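Local structure of 2-hydroxychromene-2-carboxylate isomerase (Pseudomonas putida, 2IMF) at residues 6-18 against 104-116. The protein catalyses the reversible glutathione-dependent isomerisation of 2-hydroxychromene-2-carboxylate to trans-o-hydroxybenzylidenepyruvate in naphthalene breakdown. Sequence-based numbering, arbitrary orientation. Where two conformers were deposited one is given.
Sequences YFDFLSPFSYLAN and AYVNVVFNAVWGE. With GSH (glutathione), chain E; TOM (4-(2-methoxyphenyl)-2-oxobut-3-enoic acid), chain F.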
ATOM      1  N   TYR A   6     -13.683  -0.488  -8.938  1.00 12.87           N
ATOM      2  CA  TYR A   6     -13.648  -1.955  -8.990  1.00 11.16           C
ATOM      3  C   TYR A   6     -13.422  -2.471  -7.585  1.00 11.66           C
ATOM      4  O   TYR A   6     -12.485  -2.058  -6.907  1.00 12.51           O
ATOM      5  CB  TYR A   6     -12.498  -2.449  -9.858  1.00 13.20           C
ATOM      6  CG  TYR A   6     -12.680  -2.083 -11.286  1.00 13.13           C
ATOM      7  CD1 TYR A   6     -12.367  -0.771 -11.793  1.00 15.43           C
ATOM      8  CD2 TYR A   6     -13.289  -2.971 -12.120  1.00 14.01           C
ATOM      9  CE1 TYR A   6     -12.562  -0.445 -13.129  1.00 16.28           C
ATOM     10  CE2 TYR A   6     -13.537  -2.636 -13.526  1.00 16.49           C
ATOM     11  CZ  TYR A   6     -13.138  -1.365 -13.941  1.00 15.24           C
ATOM     12  OH  TYR A   6     -13.407  -1.005 -15.296  1.00 17.74           O
ATOM     13  N   PHE A   7     -14.287  -3.349  -7.100  1.00 11.61           N
ATOM     14  CA  PHE A   7     -14.236  -3.822  -5.718  1.00 11.14           C
ATOM     15  C   PHE A   7     -14.676  -5.296  -5.693  1.00 10.96           C
ATOM     16  O   PHE A   7     -15.300  -5.803  -6.648  1.00 11.92           O
ATOM     17  CB  PHE A   7     -15.153  -2.992  -4.797  1.00 13.31           C
ATOM     18  CG  PHE A   7     -16.626  -3.124  -5.135  1.00 13.59           C
ATOM     19  CD1 PHE A   7     -17.199  -2.375  -6.143  1.00 13.98           C
ATOM     20  CD2 PHE A   7     -17.408  -4.054  -4.519  1.00 15.43           C
ATOM     21  CE1 PHE A   7     -18.542  -2.524  -6.448  1.00 16.01           C
ATOM     22  CE2 PHE A   7     -18.709  -4.257  -4.879  1.00 16.37           C
ATOM     23  CZ  PHE A   7     -19.270  -3.442  -5.847  1.00 15.69           C
ATOM     24  N   ASP A   8     -14.366  -5.961  -4.574  1.00 11.49           N
ATOM     25  CA  ASP A   8     -14.865  -7.314  -4.220  1.00 12.82           C
ATOM     26  C   ASP A   8     -15.304  -7.155  -2.759  1.00 11.24           C
ATOM     27  O   ASP A   8     -14.577  -6.527  -1.975  1.00 11.63           O
ATOM     28  CB  ASP A   8     -13.715  -8.331  -4.392  1.00 12.33           C
ATOM     29  CG  ASP A   8     -14.119  -9.786  -4.108  1.00 13.93           C
ATOM     30  OD1 ASP A   8     -14.996 -10.010  -3.219  1.00 13.70           O
ATOM     31  OD2 ASP A   8     -13.505 -10.686  -4.689  1.00 14.23           O
ATOM     32  N   PHE A   9     -16.502  -7.611  -2.387  1.00 11.92           N
ATOM     33  CA  PHE A   9     -16.978  -7.382  -0.990  1.00 12.32           C
ATOM     34  C   PHE A   9     -16.103  -8.101   0.051  1.00 12.75           C
ATOM     35  O   PHE A   9     -16.235  -7.771   1.209  1.00 12.85           O
ATOM     36  CB  PHE A   9     -18.451  -7.807  -0.819  1.00 13.52           C
ATOM     37  CG  PHE A   9     -19.440  -6.883  -1.482  1.00 11.94           C
ATOM     38  CD1 PHE A   9     -19.585  -5.578  -1.035  1.00 13.34           C
ATOM     39  CD2 PHE A   9     -20.250  -7.361  -2.475  1.00 11.08           C
ATOM     40  CE1 PHE A   9     -20.543  -4.691  -1.630  1.00 13.29           C
ATOM     41  CE2 PHE A   9     -21.234  -6.520  -3.104  1.00 13.74           C
ATOM     42  CZ  PHE A   9     -21.363  -5.211  -2.676  1.00 13.44           C
ATOM     43  N   LEU A  10     -15.224  -9.007  -0.358  1.00 12.33           N
ATOM     44  CA  LEU A  10     -14.278  -9.609   0.643  1.00 13.30           C
ATOM     45  C   LEU A  10     -13.247  -8.641   1.132  1.00 12.91           C
ATOM     46  O   LEU A  10     -12.585  -8.903   2.121  1.00 13.42           O
ATOM     47  CB  LEU A  10     -13.562 -10.866   0.121  1.00 13.90           C
ATOM     48  CG  LEU A  10     -12.565 -10.673  -1.006  1.00 15.55           C
ATOM     49  CD1 LEU A  10     -11.192 -10.188  -0.489  1.00 20.44           C
ATOM     50  CD2 LEU A  10     -12.330 -11.994  -1.674  1.00 19.00           C
ATOM     51  N   SER A  11     -13.087  -7.484   0.455  1.00 12.17           N
ATOM     52  CA  SER A  11     -11.930  -6.599   0.692  1.00 12.20           C
ATOM     53  C   SER A  11     -12.202  -5.475   1.660  1.00 13.19           C
ATOM     54  O   SER A  11     -12.987  -4.612   1.344  1.00 12.18           O
ATOM     55  CB  SER A  11     -11.487  -6.080  -0.662  1.00 12.89           C
ATOM     56  OG  SER A  11     -10.547  -4.987  -0.545  1.00 12.43           O
ATOM     57  N   PRO A  12     -11.509  -5.489   2.799  1.00 11.00           N
ATOM     58  CA  PRO A  12     -11.711  -4.383   3.743  1.00 11.10           C
ATOM     59  C   PRO A  12     -11.129  -3.057   3.234  1.00 13.10           C
ATOM     60  O   PRO A  12     -11.635  -2.022   3.611  1.00 12.05           O
ATOM     61  CB  PRO A  12     -10.973  -4.860   5.016  1.00 11.74           C
ATOM     62  CG  PRO A  12      -9.905  -5.799   4.500  1.00 12.11           C
ATOM     63  CD  PRO A  12     -10.527  -6.515   3.272  1.00 12.94           C
ATOM     64  N   PHE A  13     -10.080  -3.083   2.411  1.00 11.89           N
ATOM     65  CA  PHE A  13      -9.615  -1.841   1.815  1.00 11.89           C
ATOM     66  C   PHE A  13     -10.644  -1.317   0.838  1.00 12.42           C
ATOM     67  O   PHE A  13     -10.778  -0.083   0.685  1.00 11.86           O
ATOM     68  CB  PHE A  13      -8.254  -2.120   1.177  1.00 12.34           C
ATOM     69  CG  PHE A  13      -7.170  -2.329   2.230  1.00 11.10           C
ATOM     70  CD1 PHE A  13      -6.681  -1.267   2.977  1.00 10.88           C
ATOM     71  CD2 PHE A  13      -6.704  -3.589   2.468  1.00 13.54           C
ATOM     72  CE1 PHE A  13      -5.705  -1.457   3.937  1.00 14.02           C
ATOM     73  CE2 PHE A  13      -5.682  -3.811   3.440  1.00 15.75           C
ATOM     74  CZ  PHE A  13      -5.226  -2.744   4.172  1.00 14.99           C
ATOM     75  N   SER A  14     -11.433  -2.191   0.229  1.00 11.56           N
ATOM     76  CA  SER A  14     -12.529  -1.747  -0.626  1.00 11.71           C
ATOM     77  C   SER A  14     -13.692  -1.134   0.139  1.00 12.46           C
ATOM     78  O   SER A  14     -14.348  -0.190  -0.345  1.00 12.81           O
ATOM     79  CB  SER A  14     -13.037  -2.871  -1.510  1.00 11.22           C
ATOM     80  OG  SER A  14     -12.045  -3.276  -2.448  1.00 12.74           O
ATOM     81  N   TYR A  15     -13.936  -1.643   1.376  1.00 11.35           N
ATOM     82  CA  TYR A  15     -14.950  -1.110   2.235  1.00 12.57           C
ATOM     83  C   TYR A  15     -14.546   0.313   2.534  1.00 12.02           C
ATOM     84  O   TYR A  15     -15.371   1.252   2.439  1.00 12.50           O
ATOM     85  CB  TYR A  15     -14.958  -1.912   3.525  1.00 12.59           C
ATOM     86  CG  TYR A  15     -15.643  -1.244   4.672  1.00 12.52           C
ATOM     87  CD1 TYR A  15     -17.019  -0.989   4.644  1.00 13.32           C
ATOM     88  CD2 TYR A  15     -14.926  -0.946   5.830  1.00 12.80           C
ATOM     89  CE1 TYR A  15     -17.662  -0.421   5.802  1.00 12.40           C
ATOM     90  CE2 TYR A  15     -15.554  -0.411   6.970  1.00 14.58           C
ATOM     91  CZ  TYR A  15     -16.926  -0.123   6.893  1.00 14.83           C
ATOM     92  OH  TYR A  15     -17.617   0.434   7.964  1.00 15.72           O
ATOM     93  N   LEU A  16     -13.277   0.538   2.908  1.00 12.93           N
ATOM     94  CA  LEU A  16     -12.797   1.898   3.215  1.00 12.44           C
ATOM     95  C   LEU A  16     -12.929   2.800   1.964  1.00 13.68           C
ATOM     96  O   LEU A  16     -13.425   3.937   2.018  1.00 13.24           O
ATOM     97  CB  LEU A  16     -11.340   1.857   3.587  1.00 13.54           C
ATOM     98  CG  LEU A  16     -11.069   1.214   4.967  1.00 14.01           C
ATOM     99  CD1 LEU A  16      -9.575   1.015   5.151  1.00 15.07           C
ATOM    100  CD2 LEU A  16     -11.651   2.113   6.130  1.00 13.98           C
ATOM    101  N   ALA A  17     -12.449   2.334   0.810  1.00 12.34           N
ATOM    102  CA  ALA A  17     -12.564   3.121  -0.430  1.00 12.61           C
ATOM    103  C   ALA A  17     -13.993   3.440  -0.772  1.00 13.94           C
ATOM    104  O   ALA A  17     -14.281   4.580  -1.214  1.00 14.52           O
ATOM    105  CB  ALA A  17     -11.860   2.404  -1.605  1.00 13.57           C
ATOM    106  N   ASN A  18     -14.900   2.480  -0.629  1.00 13.52           N
ATOM    107  CA  ASN A  18     -16.278   2.792  -0.936  1.00 13.35           C
ATOM    108  C   ASN A  18     -16.816   3.856  -0.029  1.00 14.51           C
ATOM    109  O   ASN A  18     -17.558   4.687  -0.545  1.00 16.08           O
ATOM    110  CB  ASN A  18     -17.117   1.519  -0.812  1.00 14.04           C
ATOM    111  CG  ASN A  18     -18.541   1.770  -1.134  1.00 14.47           C
ATOM    112  OD1 ASN A  18     -18.848   2.150  -2.253  1.00 16.27           O
ATOM    113  ND2 ASN A  18     -19.397   1.691  -0.122  1.00 14.64           N
ATOM    114  N   ALA A 104     -26.649   2.236  -3.411  1.00 19.04           N
ATOM    115  CA  ALA A 104     -27.306   1.827  -2.189  1.00 18.58           C
ATOM    116  C   ALA A 104     -26.988   0.355  -1.868  1.00 16.01           C
ATOM    117  O   ALA A 104     -26.706   0.041  -0.724  1.00 16.31           O
ATOM    118  CB  ALA A 104     -28.811   2.026  -2.272  1.00 20.08           C
ATOM    119  N   TYR A 105     -27.049  -0.486  -2.891  1.00 15.38           N
ATOM    120  CA  TYR A 105     -26.687  -1.921  -2.686  1.00 14.38           C
ATOM    121  C   TYR A 105     -25.246  -2.018  -2.172  1.00 13.55           C
ATOM    122  O   TYR A 105     -24.972  -2.664  -1.159  1.00 14.15           O
ATOM    123  CB  TYR A 105     -26.831  -2.723  -3.939  1.00 14.03           C
ATOM    124  CG  TYR A 105     -26.484  -4.194  -3.820  1.00 12.49           C
ATOM    125  CD1 TYR A 105     -27.387  -5.092  -3.298  1.00 13.53           C
ATOM    126  CD2 TYR A 105     -25.217  -4.593  -4.106  1.00 14.93           C
ATOM    127  CE1 TYR A 105     -27.058  -6.443  -3.219  1.00 14.03           C
ATOM    128  CE2 TYR A 105     -24.853  -5.901  -4.034  1.00 13.47           C
ATOM    129  CZ  TYR A 105     -25.798  -6.845  -3.552  1.00 12.14           C
ATOM    130  OH  TYR A 105     -25.483  -8.169  -3.490  1.00 12.52           O
ATOM    131  N   VAL A 106     -24.307  -1.372  -2.844  1.00 14.19           N
ATOM    132  CA  VAL A 106     -22.908  -1.494  -2.459  1.00 13.97           C
ATOM    133  C   VAL A 106     -22.759  -0.977  -1.032  1.00 13.51           C
ATOM    134  O   VAL A 106     -22.039  -1.605  -0.221  1.00 13.17           O
ATOM    135  CB  VAL A 106     -22.047  -0.763  -3.489  1.00 13.62           C
ATOM    136  CG1 VAL A 106     -20.611  -0.691  -2.988  1.00 14.21           C
ATOM    137  CG2 VAL A 106     -22.132  -1.484  -4.825  1.00 14.36           C
ATOM    138  N   ASN A 107     -23.378   0.168  -0.670  1.00 13.15           N
ATOM    139  CA  ASN A 107     -23.262   0.666   0.667  1.00 14.67           C
ATOM    140  C   ASN A 107     -23.849  -0.258   1.723  1.00 14.15           C
ATOM    141  O   ASN A 107     -23.244  -0.505   2.752  1.00 15.54           O
ATOM    142  CB  ASN A 107     -23.944   2.076   0.741  1.00 14.38           C
ATOM    143  CG  ASN A 107     -23.185   3.164  -0.022  1.00 21.24           C
ATOM    144  OD1 ASN A 107     -21.995   3.034  -0.321  1.00 21.95           O
ATOM    145  ND2 ASN A 107     -23.897   4.241  -0.372  1.00 24.16           N
ATOM    146  N   VAL A 108     -25.040  -0.757   1.462  1.00 15.24           N
ATOM    147  CA  VAL A 108     -25.675  -1.595   2.475  1.00 14.81           C
ATOM    148  C   VAL A 108     -24.882  -2.899   2.676  1.00 12.41           C
ATOM    149  O   VAL A 108     -24.667  -3.324   3.820  1.00 13.82           O
ATOM    150  CB  VAL A 108     -27.119  -1.946   1.978  1.00 16.37           C
ATOM    151  CG1 VAL A 108     -27.705  -3.120   2.724  1.00 16.81           C
ATOM    152  CG2 VAL A 108     -28.050  -0.683   2.074  1.00 18.53           C
ATOM    153  N   VAL A 109     -24.384  -3.500   1.589  1.00 12.61           N
ATOM    154  CA  VAL A 109     -23.672  -4.769   1.721  1.00 12.47           C
ATOM    155  C   VAL A 109     -22.323  -4.521   2.408  1.00 11.80           C
ATOM    156  O   VAL A 109     -21.919  -5.257   3.323  1.00 12.46           O
ATOM    157  CB  VAL A 109     -23.489  -5.488   0.394  1.00 13.12           C
ATOM    158  CG1 VAL A 109     -22.623  -6.740   0.518  1.00 12.94           C
ATOM    159  CG2 VAL A 109     -24.843  -5.869  -0.190  1.00 13.28           C
ATOM    160  N   PHE A 110     -21.592  -3.457   2.002  1.00 13.26           N
ATOM    161  CA  PHE A 110     -20.315  -3.225   2.659  1.00 12.85           C
ATOM    162  C   PHE A 110     -20.531  -2.925   4.104  1.00 12.31           C
ATOM    163  O   PHE A 110     -19.731  -3.350   4.955  1.00 13.78           O
ATOM    164  CB  PHE A 110     -19.538  -2.092   1.931  1.00 14.14           C
ATOM    165  CG  PHE A 110     -18.504  -2.603   0.968  1.00 11.50           C
ATOM    166  CD1 PHE A 110     -17.541  -3.439   1.426  1.00 12.80           C
ATOM    167  CD2 PHE A 110     -18.417  -2.164  -0.318  1.00 12.79           C
ATOM    168  CE1 PHE A 110     -16.512  -3.865   0.598  1.00 11.68           C
ATOM    169  CE2 PHE A 110     -17.432  -2.597  -1.171  1.00 13.99           C
ATOM    170  CZ  PHE A 110     -16.511  -3.496  -0.728  1.00 12.83           C
ATOM    171  N   ASN A 111     -21.576  -2.151   4.443  1.00 13.82           N
ATOM    172  CA  ASN A 111     -21.775  -1.801   5.856  1.00 14.99           C
ATOM    173  C   ASN A 111     -22.121  -3.056   6.664  1.00 14.87           C
ATOM    174  O   ASN A 111     -21.683  -3.190   7.810  1.00 15.00           O
ATOM    175  CB  ASN A 111     -22.903  -0.740   6.011  0.70 17.00           C
ATOM    176  CG  ASN A 111     -22.479   0.667   5.610  0.70 18.65           C
ATOM    177  OD1 ASN A 111     -21.298   1.034   5.681  0.70 18.67           O
ATOM    178  ND2 ASN A 111     -23.447   1.457   5.145  0.70 21.21           N
ATOM    179  N   ALA A 112     -22.909  -3.943   6.059  1.00 14.02           N
ATOM    180  CA  ALA A 112     -23.244  -5.206   6.757  1.00 14.73           C
ATOM    181  C   ALA A 112     -22.010  -6.067   6.969  1.00 13.62           C
ATOM    182  O   ALA A 112     -21.730  -6.516   8.117  1.00 14.66           O
ATOM    183  CB  ALA A 112     -24.243  -5.994   5.922  1.00 15.46           C
ATOM    184  N   VAL A 113     -21.218  -6.324   5.920  1.00 13.33           N
ATOM    185  CA  VAL A 113     -20.105  -7.272   6.004  1.00 13.79           C
ATOM    186  C   VAL A 113     -18.922  -6.680   6.772  1.00 13.31           C
ATOM    187  O   VAL A 113     -18.448  -7.297   7.712  1.00 13.81           O
ATOM    188  CB  VAL A 113     -19.657  -7.701   4.556  1.00 13.29           C
ATOM    189  CG1 VAL A 113     -18.399  -8.607   4.619  1.00 13.05           C
ATOM    190  CG2 VAL A 113     -20.789  -8.443   3.832  1.00 14.61           C
ATOM    191  N   TRP A 114     -18.521  -5.442   6.496  1.00 14.21           N
ATOM    192  CA  TRP A 114     -17.321  -4.916   7.091  1.00 13.24           C
ATOM    193  C   TRP A 114     -17.626  -3.883   8.155  1.00 13.74           C
ATOM    194  O   TRP A 114     -16.751  -3.615   8.977  1.00 15.92           O
ATOM    195  CB  TRP A 114     -16.367  -4.378   5.988  1.00 13.65           C
ATOM    196  CG  TRP A 114     -15.685  -5.382   5.316  1.00 13.19           C
ATOM    197  CD1 TRP A 114     -15.971  -5.904   4.080  1.00 13.87           C
ATOM    198  CD2 TRP A 114     -14.606  -6.155   5.841  1.00 13.07           C
ATOM    199  NE1 TRP A 114     -15.123  -6.965   3.798  1.00 12.48           N
ATOM    200  CE2 TRP A 114     -14.268  -7.125   4.890  1.00 12.60           C
ATOM    201  CE3 TRP A 114     -13.890  -6.118   7.053  1.00 12.71           C
ATOM    202  CZ2 TRP A 114     -13.200  -8.016   5.070  1.00 11.51           C
ATOM    203  CZ3 TRP A 114     -12.850  -6.955   7.236  1.00 13.89           C
ATOM    204  CH2 TRP A 114     -12.513  -7.922   6.257  1.00 11.43           C
ATOM    205  N   GLY A 115     -18.789  -3.274   8.150  1.00 14.61           N
ATOM    206  CA  GLY A 115     -19.173  -2.372   9.244  1.00 16.19           C
ATOM    207  C   GLY A 115     -19.650  -3.144  10.446  1.00 16.73           C
ATOM    208  O   GLY A 115     -19.348  -2.770  11.601  1.00 18.40           O
ATOM    209  N   GLU A 116     -20.435  -4.191  10.220  1.00 16.49           N
ATOM    210  CA  GLU A 116     -20.977  -5.065  11.292  1.00 17.01           C
ATOM    211  C   GLU A 116     -20.342  -6.423  11.413  1.00 17.48           C
ATOM    212  O   GLU A 116     -20.598  -7.132  12.395  1.00 18.82           O
ATOM    213  CB  GLU A 116     -22.480  -5.228  11.073  1.00 19.13           C
ATOM    214  CG  GLU A 116     -23.262  -3.948  11.162  1.00 21.48           C
ATOM    215  CD  GLU A 116     -24.733  -4.242  11.090  1.00 26.38           C
ATOM    216  OE1 GLU A 116     -25.242  -4.933  11.980  1.00 30.63           O
ATOM    217  OE2 GLU A 116     -25.391  -3.844  10.129  1.00 28.54           O
TER
HETATM  218  N1  GSH E 301      -2.381  -0.258   0.448  1.00 13.02           N
HETATM  219  CA1 GSH E 301      -3.705  -0.673   0.109  1.00 13.96           C
HETATM  220  C1  GSH E 301      -4.808   0.233   0.524  1.00 12.81           C
HETATM  221  O11 GSH E 301      -5.932   0.090   0.038  1.00 13.60           O
HETATM  222  O12 GSH E 301      -4.449   0.908   1.515  1.00 14.93           O
HETATM  223  CB1 GSH E 301      -3.860  -2.184  -0.013  1.00 13.48           C
HETATM  224  CG1 GSH E 301      -4.992  -2.712  -0.892  1.00 12.07           C
HETATM  225  CD1 GSH E 301      -5.000  -4.215  -0.892  1.00 14.80           C
HETATM  226  OE1 GSH E 301      -4.083  -4.872  -0.189  1.00 16.21           O
HETATM  227  N2  GSH E 301      -5.923  -4.868  -1.558  1.00 13.74           N
HETATM  228  CA2 GSH E 301      -5.916  -6.311  -1.762  1.00 13.23           C
HETATM  229  C2  GSH E 301      -5.447  -6.721  -3.090  1.00 13.70           C
HETATM  230  O2  GSH E 301      -5.918  -6.058  -4.168  1.00 14.00           O
HETATM  231  CB2 GSH E 301      -7.377  -6.827  -1.562  1.00 13.99           C
HETATM  232  SG2 GSH E 301      -7.918  -6.747   0.188  1.00 18.83           S
HETATM  233  N3  GSH E 301      -4.568  -7.671  -3.226  1.00 18.37           N
HETATM  234  CA3 GSH E 301      -3.961  -7.900  -4.537  1.00 18.82           C
HETATM  235  C3  GSH E 301      -2.475  -7.649  -4.427  1.00 21.68           C
HETATM  236  O31 GSH E 301      -1.794  -7.763  -5.462  1.00 21.24           O
HETATM  237  O32 GSH E 301      -1.952  -7.391  -3.291  1.00 22.99           O
HETATM  238  O8  TOM F 305      -5.355 -10.816   1.333  1.00 38.92           O
HETATM  239  C9  TOM F 305      -6.136 -10.649   0.403  1.00 39.00           C
HETATM  240  C10 TOM F 305      -6.308 -11.569  -0.692  1.00 39.18           C
HETATM  241  O11 TOM F 305      -5.390 -11.558  -1.547  1.00 40.54           O
HETATM  242  O10 TOM F 305      -7.360 -12.235  -0.782  1.00 45.15           O
HETATM  243  C8  TOM F 305      -6.955  -9.406   0.237  1.00 33.61           C
HETATM  244  C7  TOM F 305      -6.944  -8.365   1.037  1.00 25.71           C
HETATM  245  C1  TOM F 305      -7.165  -8.429   2.535  1.00 24.42           C
HETATM  246  C6  TOM F 305      -6.324  -7.627   3.281  1.00 21.40           C
HETATM  247  C5  TOM F 305      -6.427  -7.633   4.668  1.00 23.45           C
HETATM  248  C4  TOM F 305      -7.438  -8.404   5.267  1.00 23.76           C
HETATM  249  C3  TOM F 305      -8.294  -9.197   4.532  1.00 20.58           C
HETATM  250  C2  TOM F 305      -8.142  -9.187   3.133  1.00 25.16           C
HETATM  251  O2  TOM F 305      -8.943  -9.903   2.312  1.00 25.60           O
HETATM  252  C11 TOM F 305     -10.096 -10.423   2.978  1.00 29.17           C
HETATM  253  O   HOH W   1     -20.174   1.215   8.021  1.00 27.59           O
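Helix 12-18 and helix 104-115 cross at 133° between their N-to-C directions, nearer antiparallel than parallel, with a closest axis approach of 10.0 Å and the backbones nearest where Tyr15 faces Phe110. Both faces of the Phe110 ring are covered. Tyr15 CA lies over one face, and the edge of the Phe9 ring points at the other, an edge-to-face pair. Val109 CG1 sits over the centre of one face of Phe9, 3.5 Å from the centroid; Phe7 covers part of the other face. Tyr15 wedges as a knob among Phe110, Asn111, Trp114 and Gly115. With its CG anti to the backbone N (chi1 162°), its ring offers one face to Trp114 CB. Its hydroxyl hydrogen-bonds to Pro77 O, and a water donates both to it and to Asn111 OD1. Trp114 NE1 donates to Phe9 O at 2.9 Å, clearly bent (140° at the hydrogen), with the acceptor in the indole plane. Pro12 CB sits over the six-membered ring of Trp114. A leucine in place of Trp114 would probably leave Phe9 O without its donor and Pro12 without its aromatic floor. Asn18 ND2 donates to Asn107 OD1. Helix 104-115 packs against turn 8-11 and the start of helix 12-18, beside the active site of a thioredoxin-like kappa-class glutathione transferase, where Ser11, the N-cap and inferred nucleophile, meets the glutathione sulfur.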